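Local coordinates for ABC transporter, substrate binding protein (Aeropyrum pernix, PDB 3EAF) that probably serves as the solute-binding component of an ABC transporter, capturing a substrate outside the membrane and delivering it to the permease, at residues A[257-262]-A[286-291]; A[210-215]-A[228-233]. All coordinates share one frame; numbering follows the deposited sequence.

Contact 1 of 2, residues A[257-262]-A[286-291]; sequences FIYPMF and INLRVV
Leu288 reaches from the first turn of helix 288-304 to the ring of Tyr259, in the loop that leaves strand 251-255, and the contact illustrates how an N-capped helix start can receive a passing chain. The fold is that of a periplasmic binding protein with two sheets. Here the chain leaves the seven-stranded sheet and meets a helix that also lies against helix 18-38, an arrangement consistent with one of the crossings between lobes.

The side chain of Leu288 can be followed outward. Its CB sits over one face of the Tyr259 ring, 4.2 Å above the plane and displaced toward the rim. CG lies anti to the backbone N (chi1 170°), which brings both methyls to the ring at a slant. Leu288 CD1 meets CD1 of Tyr259 and also approaches Phe257 O at 3.9 Å. Leu288 CD2 comes closer, to 3.6 Å from Tyr259 CE1, and its other flank rests over a face of the Arg289 guanidinium. A serine in place of Tyr259 would remove the ring, and the Leu288 methyls would probably lose their aromatic cover and be freer to turn.

Pro260 packs CG and CD on the turn before the helix. Its CD lies 3.8 Å from Leu288 N, while CG reaches Ile286 CG2 and, at 3.8 Å, Val291 CG2. The other Val291 methyl, CG1, faces CB of Phe257 at 4.2 Å. Near it, Ile258 O is buried without a polar partner in the model. The helix start is better served: Leu288 N is hydrogen-bonded to Glu237 OE2, and the N-cap Asn287 accepts from Val290 N through OD1, a nearly straight bond of 3.1 Å with an N-H...O angle of 165°.

Contact 2 of 2, residues A[210-215]-A[228-233]; sequences SSCSLL and LLTNVW
With SG anti to its own carbonyl carbon (chi1 -75°), Cys212 extends its sulfur from helix 209-222 toward Thr230, whose CG2 takes the same relation to its own backbone and so offers a methyl in return. The two meet at 3.9 Å, SG against CG2, and CB of Cys212 lies almost as near to that methyl. The hydroxyl of Thr230 is thereby left on another branch, where OG1 donates along its own chain to Asn231 O at 2.9 Å. The polar end of the threonine is satisfied locally and only its hydrocarbon part is given to the helix.

One helical turn on, Leu215 continues the apolar seam with Leu228, two residues back on the strand. CD2 of Leu228 comes against the helix backbone, 3.7 Å from Cys212 O, while its CD1 meets CD2 of Leu215 at 4.3 Å. This is the internal packing of a beta-alpha-beta crossover, in which helix 209-222 connects the parallel neighbours 202-205 and 227-230 and covers one face of the sheet. The axes of segment 210-215 and strand 228-230 pass at 10.0 Å and run almost exactly antiparallel, at 176°. Cys212 also touches Cys205 on the preceding strand, so it spans both strands of the unit.

Where strand 227-230 ends, Asn231 brings its amide nitrogen ND2 to 4.3 Å from Cys212 SG, a van der Waals approach. That nitrogen is hydrogen-bonded to Cys205 O and Asn207 O, while OD1 is bonded to Tyr154 OH. The same OD1 closes an Asx turn by accepting from Trp233 N at 3.2 Å, with the donor standing well above the amide plane, 61° out of it.

How the contacts relate
Contact 2 closes before contact 1 opens along the chain, and their centres lie about 17 Å apart, yet a single arginine joins them. Arg289, in the helix of contact 1, directs NH1 to Val232 O of contact 2 at 2.8 Å, probably a hydrogen bond, and NH2 packs 3.5 Å from Trp233 C. Its NE forms a salt bridge with Asp236. Trp233 meets Trp83, just after strand 79-82 of the six-stranded sheet, edge to face, as might be expected near an interlobe cleft. The magnesium site of Glu325, Asp340 and Tyr341 lies closer to contact 1: the side chains of Phe257 and Tyr341 are about 9 Å apart.

Contact 1 of 2, residues A[257-262]-A[286-291]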
ATOM      1  N   PHE A 257      -3.037  -0.688   7.798  1.00  8.41           N
ATOM      2  CA  PHE A 257      -4.084  -1.695   7.980  1.00  8.45           C
ATOM      3  C   PHE A 257      -3.671  -2.665   9.072  1.00  8.95           C
ATOM      4  O   PHE A 257      -2.508  -3.087   9.127  1.00  9.28           O
ATOM      5  CB  PHE A 257      -4.309  -2.485   6.677  1.00  8.20           C
ATOM      6  CG  PHE A 257      -4.233  -1.638   5.432  1.00  7.27           C
ATOM      7  CD1 PHE A 257      -5.344  -0.927   4.991  1.00  7.04           C
ATOM      8  CD2 PHE A 257      -3.046  -1.543   4.711  1.00  7.09           C
ATOM      9  CE1 PHE A 257      -5.282  -0.137   3.860  1.00  7.16           C
ATOM     10  CE2 PHE A 257      -2.973  -0.758   3.568  1.00  7.71           C
ATOM     11  CZ  PHE A 257      -4.092  -0.047   3.146  1.00  8.11           C
ATOM     12  N   ILE A 258      -4.625  -3.024   9.930  1.00  9.18           N
ATOM     13  CA  ILE A 258      -4.396  -4.020  10.975  1.00  9.33           C
ATOM     14  C   ILE A 258      -4.116  -5.396  10.354  1.00  9.46           C
ATOM     15  O   ILE A 258      -4.744  -5.770   9.356  1.00  9.65           O
ATOM     16  CB  ILE A 258      -5.594  -4.061  11.984  1.00  9.66           C
ATOM     17  CG1 ILE A 258      -5.178  -4.681  13.327  1.00  9.99           C
ATOM     18  CG2 ILE A 258      -6.818  -4.783  11.393  1.00  9.07           C
ATOM     19  CD1 ILE A 258      -4.106  -3.891  14.092  1.00 11.42           C
ATOM     20  N   TYR A 259      -3.143  -6.120  10.904  1.00  9.30           N
ATOM     21  CA  TYR A 259      -2.852  -7.482  10.454  1.00  9.46           C
ATOM     22  C   TYR A 259      -3.954  -8.390  10.981  1.00 10.07           C
ATOM     23  O   TYR A 259      -4.476  -8.140  12.073  1.00  9.89           O
ATOM     24  CB  TYR A 259      -1.536  -7.999  11.034  1.00  8.75           C
ATOM     25  CG  TYR A 259      -0.244  -7.428  10.487  1.00  8.80           C
ATOM     26  CD1 TYR A 259      -0.193  -6.173   9.875  1.00  7.31           C
ATOM     27  CD2 TYR A 259       0.946  -8.142  10.630  1.00  8.01           C
ATOM     28  CE1 TYR A 259       1.014  -5.654   9.402  1.00  7.62           C
ATOM     29  CE2 TYR A 259       2.145  -7.641  10.165  1.00  8.90           C
ATOM     30  CZ  TYR A 259       2.176  -6.399   9.552  1.00  8.13           C
ATOM     31  OH  TYR A 259       3.375  -5.921   9.103  1.00  8.85           O
ATOM     32  N   PRO A 260      -4.309  -9.453  10.223  1.00 10.75           N
ATOM     33  CA  PRO A 260      -5.273 -10.426  10.766  1.00 11.49           C
ATOM     34  C   PRO A 260      -4.918 -10.943  12.179  1.00 12.40           C
ATOM     35  O   PRO A 260      -5.811 -11.079  13.009  1.00 12.10           O
ATOM     36  CB  PRO A 260      -5.245 -11.564   9.735  1.00 11.44           C
ATOM     37  CG  PRO A 260      -4.883 -10.888   8.452  1.00 11.28           C
ATOM     38  CD  PRO A 260      -3.884  -9.810   8.854  1.00 10.65           C
HETATM   39  N   MSE A 261      -3.635 -11.201  12.447  1.00 13.91           N
HETATM   40  CA  MSE A 261      -3.177 -11.687  13.764  1.00 16.52           C
HETATM   41  C   MSE A 261      -3.412 -10.729  14.944  1.00 15.54           C
HETATM   42  O   MSE A 261      -3.409 -11.158  16.102  1.00 15.96           O
HETATM   43  CB  MSE A 261      -1.694 -12.085  13.718  1.00 16.05           C
HETATM   44  CG  MSE A 261      -0.755 -10.947  13.329  1.00 18.45           C
HETATM   45 SE   MSE A 261       1.135 -11.403  13.487  1.00 23.15          SE
HETATM   46  CE  MSE A 261       1.217 -13.079  12.500  1.00 22.44           C
ATOM     47  N   PHE A 262      -3.592  -9.440  14.659  1.00 15.26           N
ATOM     48  CA  PHE A 262      -3.938  -8.458  15.701  1.00 15.01           C
ATOM     49  C   PHE A 262      -5.414  -8.041  15.616  1.00 15.09           C
ATOM     50  O   PHE A 262      -5.855  -7.116  16.306  1.00 15.62           O
ATOM     51  CB  PHE A 262      -3.045  -7.202  15.611  1.00 14.82           C
ATOM     52  CG  PHE A 262      -1.563  -7.488  15.614  1.00 14.46           C
ATOM     53  CD1 PHE A 262      -0.986  -8.271  16.610  1.00 14.02           C
ATOM     54  CD2 PHE A 262      -0.745  -6.956  14.623  1.00 14.67           C
ATOM     55  CE1 PHE A 262       0.385  -8.532  16.613  1.00 14.96           C
ATOM     56  CE2 PHE A 262       0.632  -7.211  14.615  1.00 15.10           C
ATOM     57  CZ  PHE A 262       1.197  -8.000  15.615  1.00 14.79           C
ATOM     58  N   ILE A 286      -4.688 -16.104   5.026  1.00 18.35           N
ATOM     59  CA  ILE A 286      -5.171 -14.734   5.193  1.00 16.85           C
ATOM     60  C   ILE A 286      -4.109 -13.930   5.939  1.00 15.79           C
ATOM     61  O   ILE A 286      -3.796 -14.213   7.097  1.00 15.55           O
ATOM     62  CB  ILE A 286      -6.538 -14.694   5.919  1.00 16.82           C
ATOM     63  CG1 ILE A 286      -7.576 -15.554   5.172  1.00 17.01           C
ATOM     64  CG2 ILE A 286      -7.028 -13.251   6.118  1.00 16.74           C
ATOM     65  CD1 ILE A 286      -7.865 -15.114   3.734  1.00 15.84           C
ATOM     66  N   ASN A 287      -3.550 -12.940   5.251  1.00 14.08           N
ATOM     67  CA  ASN A 287      -2.451 -12.140   5.779  1.00 12.49           C
ATOM     68  C   ASN A 287      -2.640 -10.676   5.395  1.00 11.19           C
ATOM     69  O   ASN A 287      -3.623 -10.331   4.741  1.00 10.57           O
ATOM     70  CB  ASN A 287      -1.104 -12.684   5.273  1.00 12.72           C
ATOM     71  CG  ASN A 287      -1.047 -12.798   3.747  1.00 13.16           C
ATOM     72  OD1 ASN A 287      -1.397 -11.867   3.022  1.00 13.61           O
ATOM     73  ND2 ASN A 287      -0.609 -13.945   3.261  1.00 13.95           N
ATOM     74  N   LEU A 288      -1.700  -9.821   5.797  1.00 10.05           N
ATOM     75  CA  LEU A 288      -1.752  -8.390   5.463  1.00  8.91           C
ATOM     76  C   LEU A 288      -1.957  -8.100   3.962  1.00  8.70           C
ATOM     77  O   LEU A 288      -2.721  -7.201   3.593  1.00  8.48           O
ATOM     78  CB  LEU A 288      -0.484  -7.687   5.961  1.00  8.87           C
ATOM     79  CG  LEU A 288      -0.266  -6.248   5.486  1.00  8.78           C
ATOM     80  CD1 LEU A 288      -1.320  -5.313   6.088  1.00  7.17           C
ATOM     81  CD2 LEU A 288       1.152  -5.781   5.806  1.00  8.50           C
ATOM     82  N   ARG A 289      -1.282  -8.859   3.101  1.00  8.04           N
ATOM     83  CA  ARG A 289      -1.363  -8.622   1.651  1.00  7.43           C
ATOM     84  C   ARG A 289      -2.771  -8.888   1.139  1.00  7.41           C
ATOM     85  O   ARG A 289      -3.301  -8.132   0.325  1.00  7.03           O
ATOM     86  CB  ARG A 289      -0.337  -9.476   0.892  1.00  7.41           C
ATOM     87  CG  ARG A 289       1.119  -9.313   1.364  1.00  6.79           C
ATOM     88  CD  ARG A 289       1.469  -7.850   1.646  1.00  8.06           C
ATOM     89  NE  ARG A 289       2.788  -7.701   2.258  1.00  7.25           N
ATOM     90  CZ  ARG A 289       3.283  -6.554   2.701  1.00  6.57           C
ATOM     91  NH1 ARG A 289       2.568  -5.437   2.618  1.00  5.39           N
ATOM     92  NH2 ARG A 289       4.501  -6.526   3.226  1.00  6.66           N
ATOM     93  N   VAL A 290      -3.373  -9.964   1.642  1.00  7.37           N
ATOM     94  CA  VAL A 290      -4.773 -10.285   1.382  1.00  7.27           C
ATOM     95  C   VAL A 290      -5.689  -9.142   1.842  1.00  6.93           C
ATOM     96  O   VAL A 290      -6.596  -8.740   1.112  1.00  7.09           O
ATOM     97  CB  VAL A 290      -5.172 -11.638   2.035  1.00  7.39           C
ATOM     98  CG1 VAL A 290      -6.657 -11.954   1.810  1.00  7.90           C
ATOM     99  CG2 VAL A 290      -4.304 -12.772   1.483  1.00  7.57           C
ATOM    100  N   VAL A 291      -5.436  -8.607   3.034  1.00  6.47           N
ATOM    101  CA  VAL A 291      -6.192  -7.452   3.521  1.00  6.28           C
ATOM    102  C   VAL A 291      -6.082  -6.266   2.547  1.00  6.42           C
ATOM    103  O   VAL A 291      -7.079  -5.630   2.223  1.00  6.66           O
ATOM    104  CB  VAL A 291      -5.744  -7.024   4.944  1.00  6.54           C
ATOM    105  CG1 VAL A 291      -6.495  -5.775   5.396  1.00  5.72           C
ATOM    106  CG2 VAL A 291      -5.946  -8.169   5.943  1.00  5.73           C
TER

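Contact 2 of 2, residues A[210-215]-A[228-233]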
ATOM      1  N   SER A 210      11.144  -8.733  -0.236  1.00  8.95           N
ATOM      2  CA  SER A 210      12.271  -9.573  -0.660  1.00  9.50           C
ATOM      3  C   SER A 210      13.620  -8.914  -0.394  1.00  9.37           C
ATOM      4  O   SER A 210      14.471  -9.493   0.269  1.00  9.84           O
ATOM      5  CB  SER A 210      12.148  -9.956  -2.141  1.00  9.58           C
ATOM      6  OG  SER A 210      10.988 -10.746  -2.342  1.00 11.98           O
ATOM      7  N   SER A 211      13.816  -7.708  -0.908  1.00  9.37           N
ATOM      8  CA  SER A 211      15.082  -7.011  -0.682  1.00  9.64           C
ATOM      9  C   SER A 211      15.189  -6.412   0.725  1.00  9.61           C
ATOM     10  O   SER A 211      16.278  -6.395   1.296  1.00  9.74           O
ATOM     11  CB  SER A 211      15.341  -5.957  -1.762  1.00  9.52           C
ATOM     12  OG  SER A 211      14.301  -5.007  -1.814  1.00  9.94           O
ATOM     13  N   CYS A 212      14.073  -5.932   1.281  1.00  9.56           N
ATOM     14  CA  CYS A 212      14.061  -5.431   2.667  1.00 10.06           C
ATOM     15  C   CYS A 212      14.555  -6.488   3.645  1.00 10.16           C
ATOM     16  O   CYS A 212      15.368  -6.201   4.520  1.00 10.71           O
ATOM     17  CB  CYS A 212      12.663  -4.987   3.094  1.00 10.04           C
ATOM     18  SG  CYS A 212      12.116  -3.412   2.413  1.00 11.42           S
ATOM     19  N   SER A 213      14.048  -7.707   3.500  1.00 10.25           N
ATOM     20  CA  SER A 213      14.433  -8.811   4.379  1.00 10.32           C
ATOM     21  C   SER A 213      15.893  -9.241   4.191  1.00 10.45           C
ATOM     22  O   SER A 213      16.604  -9.482   5.172  1.00 10.73           O
ATOM     23  CB  SER A 213      13.493  -9.993   4.187  1.00 10.22           C
ATOM     24  OG  SER A 213      12.160  -9.602   4.462  1.00 10.50           O
ATOM     25  N   LEU A 214      16.333  -9.331   2.940  1.00 10.46           N
ATOM     26  CA  LEU A 214      17.733  -9.612   2.633  1.00 10.59           C
ATOM     27  C   LEU A 214      18.669  -8.586   3.283  1.00 10.66           C
ATOM     28  O   LEU A 214      19.732  -8.944   3.799  1.00 10.74           O
ATOM     29  CB  LEU A 214      17.965  -9.644   1.118  1.00 10.38           C
ATOM     30  CG  LEU A 214      17.518 -10.884   0.333  1.00 10.13           C
ATOM     31  CD1 LEU A 214      17.750 -10.642  -1.141  1.00  9.87           C
ATOM     32  CD2 LEU A 214      18.256 -12.131   0.779  1.00  9.29           C
ATOM     33  N   LEU A 215      18.255  -7.322   3.252  1.00 10.74           N
ATOM     34  CA  LEU A 215      19.015  -6.221   3.844  1.00 11.30           C
ATOM     35  C   LEU A 215      19.064  -6.326   5.367  1.00 11.35           C
ATOM     36  O   LEU A 215      20.129  -6.200   5.960  1.00 11.60           O
ATOM     37  CB  LEU A 215      18.426  -4.863   3.428  1.00 11.03           C
ATOM     38  CG  LEU A 215      19.153  -3.604   3.930  1.00 11.52           C
ATOM     39  CD1 LEU A 215      20.503  -3.433   3.243  1.00  9.42           C
ATOM     40  CD2 LEU A 215      18.283  -2.354   3.722  1.00 11.76           C
ATOM     41  N   LEU A 228      16.052  -1.164  11.496  1.00 11.01           N
ATOM     42  CA  LEU A 228      15.498  -1.077  10.146  1.00 10.19           C
ATOM     43  C   LEU A 228      14.010  -0.732  10.189  1.00  9.54           C
ATOM     44  O   LEU A 228      13.233  -1.373  10.902  1.00  9.16           O
ATOM     45  CB  LEU A 228      15.729  -2.383   9.375  1.00  9.75           C
ATOM     46  CG  LEU A 228      15.106  -2.581   7.983  1.00 10.35           C
ATOM     47  CD1 LEU A 228      15.542  -1.524   6.969  1.00 10.12           C
ATOM     48  CD2 LEU A 228      15.452  -3.962   7.458  1.00 10.55           C
ATOM     49  N   LEU A 229      13.626   0.300   9.439  1.00  8.73           N
ATOM     50  CA  LEU A 229      12.215   0.616   9.241  1.00  8.47           C
ATOM     51  C   LEU A 229      11.875   0.442   7.769  1.00  8.15           C
ATOM     52  O   LEU A 229      12.566   0.975   6.904  1.00  8.42           O
ATOM     53  CB  LEU A 229      11.901   2.050   9.684  1.00  8.37           C
ATOM     54  CG  LEU A 229      10.470   2.576   9.447  1.00  8.46           C
ATOM     55  CD1 LEU A 229       9.437   1.982  10.426  1.00  6.37           C
ATOM     56  CD2 LEU A 229      10.436   4.103   9.504  1.00  8.40           C
ATOM     57  N   THR A 230      10.805  -0.294   7.480  1.00  8.00           N
ATOM     58  CA  THR A 230      10.400  -0.492   6.086  1.00  7.26           C
ATOM     59  C   THR A 230       9.054   0.132   5.797  1.00  7.34           C
ATOM     60  O   THR A 230       8.190   0.238   6.676  1.00  7.58           O
ATOM     61  CB  THR A 230      10.324  -1.988   5.660  1.00  7.32           C
ATOM     62  OG1 THR A 230       9.093  -2.568   6.117  1.00  5.64           O
ATOM     63  CG2 THR A 230      11.514  -2.791   6.180  1.00  7.44           C
ATOM     64  N   ASN A 231       8.877   0.519   4.542  1.00  7.12           N
ATOM     65  CA  ASN A 231       7.569   0.850   4.024  1.00  7.21           C
ATOM     66  C   ASN A 231       6.634  -0.352   4.134  1.00  6.99           C
ATOM     67  O   ASN A 231       7.088  -1.472   4.381  1.00  6.51           O
ATOM     68  CB  ASN A 231       7.679   1.326   2.582  1.00  6.89           C
ATOM     69  CG  ASN A 231       7.976   0.206   1.617  1.00  8.03           C
ATOM     70  OD1 ASN A 231       7.094  -0.214   0.888  1.00  8.22           O
ATOM     71  ND2 ASN A 231       9.228  -0.276   1.596  1.00  7.23           N
ATOM     72  N   VAL A 232       5.339  -0.102   3.947  1.00  7.11           N
ATOM     73  CA  VAL A 232       4.286  -1.120   4.097  1.00  7.56           C
ATOM     74  C   VAL A 232       4.512  -2.424   3.297  1.00  7.83           C
ATOM     75  O   VAL A 232       4.209  -3.514   3.790  1.00  7.94           O
ATOM     76  CB  VAL A 232       2.855  -0.522   3.841  1.00  7.68           C
ATOM     77  CG1 VAL A 232       2.742   0.103   2.439  1.00  8.34           C
ATOM     78  CG2 VAL A 232       1.759  -1.576   4.075  1.00  7.21           C
ATOM     79  N   TRP A 233       5.049  -2.304   2.080  1.00  7.76           N
ATOM     80  CA  TRP A 233       5.274  -3.470   1.215  1.00  7.19           C
ATOM     81  C   TRP A 233       6.564  -4.232   1.539  1.00  7.20           C
ATOM     82  O   TRP A 233       6.871  -5.230   0.887  1.00  7.06           O
ATOM     83  CB  TRP A 233       5.240  -3.074  -0.272  1.00  6.75           C
ATOM     84  CG  TRP A 233       3.952  -2.423  -0.712  1.00  6.23           C
ATOM     85  CD1 TRP A 233       3.760  -1.102  -0.995  1.00  5.73           C
ATOM     86  CD2 TRP A 233       2.677  -3.059  -0.907  1.00  6.10           C
ATOM     87  NE1 TRP A 233       2.455  -0.873  -1.361  1.00  5.15           N
ATOM     88  CE2 TRP A 233       1.768  -2.058  -1.317  1.00  5.31           C
ATOM     89  CE3 TRP A 233       2.219  -4.380  -0.794  1.00  5.63           C
ATOM     90  CZ2 TRP A 233       0.425  -2.332  -1.598  1.00  5.29           C
ATOM     91  CZ3 TRP A 233       0.884  -4.652  -1.080  1.00  5.51           C
ATOM     92  CH2 TRP A 233       0.005  -3.632  -1.477  1.00  5.40           C
TER